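Local coordinates for SusD family protein (PDB 7KV1), which probably binds beta-glucans at the surface of a human gut Bacteroides cell, as a SusD-family glycan-binding protein, at residues 60-64 with 309-313; 417-421 with 474-478. All coordinates share one frame; numbering follows the deposited sequence.

Interaction 1: 60-64 with 309-313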
ATOM      1  N   TRP A  60      -1.043  -4.873 -12.696  1.00 27.76           N
ATOM      2  CA  TRP A  60      -1.316  -6.299 -13.016  1.00 31.88           C
ATOM      3  C   TRP A  60      -2.165  -6.951 -11.924  1.00 30.56           C
ATOM      4  O   TRP A  60      -3.101  -7.659 -12.276  1.00 29.75           O
ATOM      5  CB  TRP A  60      -0.026  -7.063 -13.290  1.00 30.60           C
ATOM      6  CG  TRP A  60       0.588  -6.740 -14.611  1.00 28.72           C
ATOM      7  CD1 TRP A  60       0.252  -5.734 -15.477  1.00 30.15           C
ATOM      8  CD2 TRP A  60       1.702  -7.423 -15.197  1.00 28.57           C
ATOM      9  NE1 TRP A  60       1.071  -5.766 -16.573  1.00 27.75           N
ATOM     10  CE2 TRP A  60       1.966  -6.793 -16.430  1.00 29.92           C
ATOM     11  CE3 TRP A  60       2.463  -8.532 -14.821  1.00 30.29           C
ATOM     12  CZ2 TRP A  60       2.990  -7.223 -17.272  1.00 30.98           C
ATOM     13  CZ3 TRP A  60       3.485  -8.945 -15.648  1.00 33.00           C
ATOM     14  CH2 TRP A  60       3.746  -8.291 -16.853  1.00 30.26           C
ATOM     15  N   PRO A  61      -1.987  -6.674 -10.611  1.00 30.75           N
ATOM     16  CA  PRO A  61      -2.841  -7.311  -9.598  1.00 37.22           C
ATOM     17  C   PRO A  61      -4.342  -7.088  -9.854  1.00 42.74           C
ATOM     18  O   PRO A  61      -5.096  -8.047  -9.769  1.00 45.91           O
ATOM     19  CB  PRO A  61      -2.403  -6.660  -8.275  1.00 33.52           C
ATOM     20  CG  PRO A  61      -0.991  -6.190  -8.546  1.00 33.44           C
ATOM     21  CD  PRO A  61      -1.023  -5.745  -9.998  1.00 32.74           C
ATOM     22  N   ASP A  62      -4.722  -5.850 -10.201  1.00 45.60           N
ATOM     23  CA  ASP A  62      -6.131  -5.399 -10.380  1.00 48.78           C
ATOM     24  C   ASP A  62      -6.671  -5.741 -11.771  1.00 49.47           C
ATOM     25  O   ASP A  62      -7.889  -5.588 -11.949  1.00 46.65           O
ATOM     26  CB  ASP A  62      -6.271  -3.886 -10.185  1.00 55.32           C
ATOM     27  CG  ASP A  62      -5.956  -3.410  -8.777  1.00 57.16           C
ATOM     28  OD1 ASP A  62      -4.946  -3.885  -8.220  1.00 64.34           O
ATOM     29  OD2 ASP A  62      -6.733  -2.576  -8.238  1.00 58.57           O
ATOM     30  N   TRP A  63      -5.819  -6.118 -12.729  1.00 50.11           N
ATOM     31  CA  TRP A  63      -6.230  -6.523 -14.102  1.00 55.27           C
ATOM     32  C   TRP A  63      -6.433  -8.050 -14.171  1.00 63.04           C
ATOM     33  O   TRP A  63      -7.116  -8.519 -15.116  1.00 58.05           O
ATOM     34  CB  TRP A  63      -5.210  -6.048 -15.147  1.00 53.80           C
ATOM     35  CG  TRP A  63      -5.208  -4.575 -15.420  1.00 54.41           C
ATOM     36  CD1 TRP A  63      -6.164  -3.652 -15.084  1.00 55.04           C
ATOM     37  CD2 TRP A  63      -4.181  -3.854 -16.125  1.00 52.91           C
ATOM     38  NE1 TRP A  63      -5.793  -2.401 -15.517  1.00 52.76           N
ATOM     39  CE2 TRP A  63      -4.583  -2.496 -16.166  1.00 58.05           C
ATOM     40  CE3 TRP A  63      -2.967  -4.221 -16.726  1.00 52.13           C
ATOM     41  CZ2 TRP A  63      -3.804  -1.516 -16.791  1.00 55.77           C
ATOM     42  CZ3 TRP A  63      -2.196  -3.251 -17.332  1.00 51.73           C
ATOM     43  CH2 TRP A  63      -2.611  -1.917 -17.363  1.00 53.00           C
ATOM     44  N   GLY A  64      -5.854  -8.801 -13.224  1.00 66.66           N
ATOM     45  CA  GLY A  64      -6.054 -10.256 -13.067  1.00 71.62           C
ATOM     46  C   GLY A  64      -4.930 -11.059 -13.704  1.00 71.74           C
ATOM     47  O   GLY A  64      -5.169 -11.634 -14.784  1.00 60.94           O
ATOM     48  N   GLY A 309      -9.453  -0.524 -16.399  1.00 39.26           N
ATOM     49  CA  GLY A 309      -9.792  -0.085 -15.030  1.00 36.53           C
ATOM     50  C   GLY A 309      -9.419  -1.133 -13.992  1.00 31.18           C
ATOM     51  O   GLY A 309      -8.630  -2.021 -14.306  1.00 31.44           O
ATOM     52  N   THR A 310      -9.979  -1.050 -12.790  1.00 28.23           N
ATOM     53  CA  THR A 310      -9.618  -1.948 -11.665  1.00 27.01           C
ATOM     54  C   THR A 310     -10.839  -2.776 -11.304  1.00 24.20           C
ATOM     55  O   THR A 310     -11.957  -2.237 -11.400  1.00 27.68           O
ATOM     56  CB  THR A 310      -9.133  -1.185 -10.421  1.00 28.89           C
ATOM     57  OG1 THR A 310      -9.080  -2.129  -9.349  1.00 28.72           O
ATOM     58  CG2 THR A 310     -10.033  -0.032 -10.026  1.00 27.23           C
ATOM     59  N   VAL A 311     -10.620  -4.019 -10.878  1.00 23.12           N
ATOM     60  CA  VAL A 311     -11.698  -4.958 -10.459  1.00 25.21           C
ATOM     61  C   VAL A 311     -12.032  -4.719  -8.980  1.00 24.44           C
ATOM     62  O   VAL A 311     -12.985  -5.341  -8.452  1.00 23.01           O
ATOM     63  CB  VAL A 311     -11.254  -6.415 -10.719  1.00 28.87           C
ATOM     64  CG1 VAL A 311     -10.108  -6.850  -9.820  1.00 28.18           C
ATOM     65  CG2 VAL A 311     -12.393  -7.392 -10.589  1.00 28.27           C
ATOM     66  N   LEU A 312     -11.253  -3.874  -8.304  1.00 24.21           N
ATOM     67  CA  LEU A 312     -11.293  -3.840  -6.826  1.00 23.66           C
ATOM     68  C   LEU A 312     -12.733  -3.622  -6.363  1.00 21.99           C
ATOM     69  O   LEU A 312     -13.201  -4.303  -5.453  1.00 20.96           O
ATOM     70  CB  LEU A 312     -10.339  -2.765  -6.301  1.00 22.02           C
ATOM     71  CG  LEU A 312     -10.579  -2.387  -4.845  1.00 23.60           C
ATOM     72  CD1 LEU A 312     -10.347  -3.583  -3.927  1.00 24.96           C
ATOM     73  CD2 LEU A 312      -9.667  -1.239  -4.455  1.00 23.87           C
ATOM     74  N   PRO A 313     -13.494  -2.656  -6.913  1.00 20.10           N
ATOM     75  CA  PRO A 313     -14.863  -2.429  -6.438  1.00 22.68           C
ATOM     76  C   PRO A 313     -15.785  -3.651  -6.620  1.00 21.46           C
ATOM     77  O   PRO A 313     -16.667  -3.881  -5.788  1.00 22.35           O
ATOM     78  CB  PRO A 313     -15.320  -1.181  -7.235  1.00 22.31           C
ATOM     79  CG  PRO A 313     -14.033  -0.508  -7.613  1.00 20.99           C
ATOM     80  CD  PRO A 313     -13.060  -1.642  -7.878  1.00 21.23           C
TER
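The indole of W63 meets G309 with its edge: the carbonyl oxygen of G309 lies in the ring plane, 3.1 Å from W63 CD1 and also close to NE1. The W63 side chain leaves the backbone away from 309-313, and its first torsion, with CG anti to the carbonyl carbon (chi1 -72°), swings the pyrrole edge back to G309. Outside the pair, the imidazole of H59 stacks on this indole. The carboxylate of D62 is the second flat group. It runs alongside T310, both side chains pointing the same way, and OD2 receives the T310 hydroxyl on its anti lone pair, with OG1 to OD2 at 2.6 Å. That hydroxyl works twice, since T310 OG1 also accepts from L312 N at 3.0 Å (164°), an ST turn that caps the approach to helix 312-315. Having OG1 anti to its own nitrogen (chi1 169°) lets one oxygen serve both partners. Between the backbones, V311 N gives a weak bond to D62 O (3.3 Å), and the CG1 methyl of V311 sits 3.3 Å from the same D62 O. Replacing T310 with a valine would probably leave D62 OD2 without its donor and L312 N without its cap. The contact illustrates how one side chain can serve two partners: the buried carboxylate accepts a hydrogen bond from the threonine hydroxyl, whose oxygen in turn accepts from L312 N, and the hydroxyl donated to OD2 would be expected to favour an ionised D62.

Interaction 2: 417-421 with 474-478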
ATOM      1  N   GLU A 417       5.644  10.950  13.936  1.00 17.53           N
ATOM      2  CA  GLU A 417       6.251   9.781  14.584  1.00 17.60           C
ATOM      3  C   GLU A 417       7.771   9.942  14.581  1.00 19.64           C
ATOM      4  O   GLU A 417       8.385   9.648  15.610  1.00 19.20           O
ATOM      5  CB  GLU A 417       5.823   8.486  13.888  1.00 17.47           C
ATOM      6  CG  GLU A 417       6.563   7.266  14.378  1.00 18.38           C
ATOM      7  CD  GLU A 417       6.110   5.953  13.760  1.00 18.69           C
ATOM      8  OE1 GLU A 417       4.997   5.905  13.121  1.00 17.73           O
ATOM      9  OE2 GLU A 417       6.900   5.003  13.867  1.00 19.35           O
ATOM     10  N   LEU A 418       8.365  10.339  13.453  1.00 18.76           N
ATOM     11  CA  LEU A 418       9.829  10.375  13.322  1.00 18.78           C
ATOM     12  C   LEU A 418      10.382  11.450  14.276  1.00 19.45           C
ATOM     13  O   LEU A 418      11.456  11.212  14.904  1.00 17.88           O
ATOM     14  CB  LEU A 418      10.212  10.608  11.856  1.00 19.40           C
ATOM     15  CG  LEU A 418       9.999   9.428  10.905  1.00 20.40           C
ATOM     16  CD1 LEU A 418      10.036   9.890   9.470  1.00 21.83           C
ATOM     17  CD2 LEU A 418      11.026   8.329  11.127  1.00 21.49           C
ATOM     18  N   SER A 419       9.660  12.561  14.439  1.00 20.11           N
ATOM     19  CA  SER A 419      10.046  13.632  15.380  1.00 20.30           C
ATOM     20  C   SER A 419      10.055  13.026  16.784  1.00 21.98           C
ATOM     21  O   SER A 419      11.103  13.108  17.490  1.00 20.51           O
ATOM     22  CB  SER A 419       9.117  14.815  15.264  1.00 21.28           C
ATOM     23  OG  SER A 419       9.307  15.729  16.318  1.00 19.59           O
ATOM     24  N   LEU A 420       8.956  12.390  17.190  1.00 20.34           N
ATOM     25  CA  LEU A 420       8.898  11.831  18.555  1.00 22.44           C
ATOM     26  C   LEU A 420       9.993  10.787  18.728  1.00 23.97           C
ATOM     27  O   LEU A 420      10.500  10.695  19.839  1.00 23.37           O
ATOM     28  CB  LEU A 420       7.509  11.268  18.835  1.00 22.42           C
ATOM     29  CG  LEU A 420       6.399  12.316  18.821  1.00 23.75           C
ATOM     30  CD1 LEU A 420       5.048  11.635  18.827  1.00 24.83           C
ATOM     31  CD2 LEU A 420       6.552  13.302  19.972  1.00 23.21           C
ATOM     32  N   ARG A 421      10.363  10.024  17.702  1.00 21.26           N
ATOM     33  CA  ARG A 421      11.343   8.934  17.961  1.00 22.27           C
ATOM     34  C   ARG A 421      12.784   9.436  17.806  1.00 22.53           C
ATOM     35  O   ARG A 421      13.686   8.606  17.920  1.00 23.27           O
ATOM     36  CB  ARG A 421      11.073   7.711  17.087  1.00 22.00           C
ATOM     37  CG  ARG A 421       9.697   7.115  17.296  1.00 20.97           C
ATOM     38  CD  ARG A 421       9.325   6.025  16.327  1.00 20.40           C
ATOM     39  NE  ARG A 421      10.165   4.853  16.446  1.00 19.48           N
ATOM     40  CZ  ARG A 421      10.133   3.819  15.602  1.00 19.55           C
ATOM     41  NH1 ARG A 421       9.287   3.792  14.572  1.00 17.64           N
ATOM     42  NH2 ARG A 421      10.956   2.814  15.793  1.00 19.32           N
ATOM     43  N   ARG A 474       5.689  -3.477  12.361  1.00 16.80           N
ATOM     44  CA  ARG A 474       6.871  -2.626  12.638  1.00 16.73           C
ATOM     45  C   ARG A 474       6.825  -2.146  14.089  1.00 18.72           C
ATOM     46  O   ARG A 474       7.927  -1.863  14.659  1.00 17.92           O
ATOM     47  CB  ARG A 474       6.956  -1.503  11.611  1.00 17.00           C
ATOM     48  CG  ARG A 474       5.977  -0.356  11.813  1.00 17.50           C
ATOM     49  CD  ARG A 474       6.041   0.581  10.619  1.00 16.36           C
ATOM     50  NE  ARG A 474       5.078   1.651  10.745  1.00 18.22           N
ATOM     51  CZ  ARG A 474       5.229   2.724  11.539  1.00 17.74           C
ATOM     52  NH1 ARG A 474       6.312   2.860  12.289  1.00 17.37           N
ATOM     53  NH2 ARG A 474       4.298   3.665  11.564  1.00 19.29           N
ATOM     54  N   ALA A 475       5.613  -2.025  14.647  1.00 18.10           N
ATOM     55  CA  ALA A 475       5.360  -1.538  16.023  1.00 19.65           C
ATOM     56  C   ALA A 475       5.928  -2.518  17.047  1.00 19.74           C
ATOM     57  O   ALA A 475       6.157  -2.091  18.171  1.00 19.86           O
ATOM     58  CB  ALA A 475       3.899  -1.268  16.290  1.00 18.76           C
ATOM     59  N   GLU A 476       6.254  -3.739  16.649  1.00 19.35           N
ATOM     60  CA  GLU A 476       7.023  -4.668  17.512  1.00 21.53           C
ATOM     61  C   GLU A 476       8.364  -4.028  17.927  1.00 22.35           C
ATOM     62  O   GLU A 476       8.882  -4.409  18.986  1.00 24.60           O
ATOM     63  CB  GLU A 476       7.180  -6.036  16.848  1.00 22.17           C
ATOM     64  CG  GLU A 476       5.860  -6.773  16.716  1.00 24.83           C
ATOM     65  CD  GLU A 476       5.234  -7.150  18.050  1.00 28.46           C
ATOM     66  OE1 GLU A 476       5.989  -7.547  18.953  1.00 31.67           O
ATOM     67  OE2 GLU A 476       4.017  -6.984  18.209  1.00 26.64           O
ATOM     68  N   GLY A 477       8.924  -3.125  17.127  1.00 21.48           N
ATOM     69  CA  GLY A 477      10.204  -2.486  17.416  1.00 21.66           C
ATOM     70  C   GLY A 477       9.997  -1.097  17.999  1.00 23.65           C
ATOM     71  O   GLY A 477      11.006  -0.409  18.156  1.00 24.86           O
ATOM     72  N   ILE A 478       8.768  -0.699  18.347  1.00 21.92           N
ATOM     73  CA  ILE A 478       8.477   0.694  18.804  1.00 22.90           C
ATOM     74  C   ILE A 478       8.173   0.687  20.302  1.00 24.79           C
ATOM     75  O   ILE A 478       7.077   0.236  20.705  1.00 21.94           O
ATOM     76  CB  ILE A 478       7.322   1.334  18.023  1.00 22.83           C
ATOM     77  CG1 ILE A 478       7.632   1.376  16.526  1.00 23.29           C
ATOM     78  CG2 ILE A 478       7.014   2.710  18.617  1.00 22.77           C
ATOM     79  CD1 ILE A 478       6.510   1.924  15.701  1.00 22.78           C
TER
HETATM   80  O   HOH W   1       8.649   1.499  12.976  1.00 17.09           O
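E417 and R474 form an end-on, two-nitrogen salt bridge: R474 NH1 gives to E417 OE2 at 2.7 Å and R474 NH2 to E417 OE1 at 2.8 Å. Both bonds are nearly straight (170° and 167°) and use syn lone pairs, with the carboxylate and guanidinium planes only 14° apart. The extended E417 chain reaches R474 from the opposite direction. R421, one helical turn after E417, adds a third bond, its NH1 meeting OE2 at 2.8 Å almost head-on to the C-O bond. A water accepts from both arginines, 2.9 Å from R421 NH1 and 2.8 Å from R474 NH1. Further out, with the R421 chain bent at chi3, I478 CG1 packs over one guanidinium face, toward its rim, 3.5 Å from NH1; CD1 also approaches E417 OE2. Beyond the two segments, D471 pairs with R474 NE and N245 accepts from R421 NH2, while M242 and L455 both touch E417 and R474. The network joins the end of helix 408-420 to the loop after helix 468-474 in this TPR-clan, SusD-family protein. One buried carboxylate reconciles two arginines: with OE2 gripped twice and OE1 once, E417 is likely to stay ionised and offset their charges.

In the fold
From the N terminus, interaction 1 closes first, joining the short helix 60-63 to the approach of helix 312-315 across 244 intervening residues, among them the long helices 110-129 and 138-162. It thereby ties the family region of starch-binding proteins associated with the outer membrane to the SusD family region. Interaction 2 opens later and closes a far smaller loop within the SusD region, linking the end of helix 408-420 to the turn after helix 468-474. The two follow in series, neither nesting nor crossing, on opposite sides of the chain's centre, with their centres about 33 Å apart.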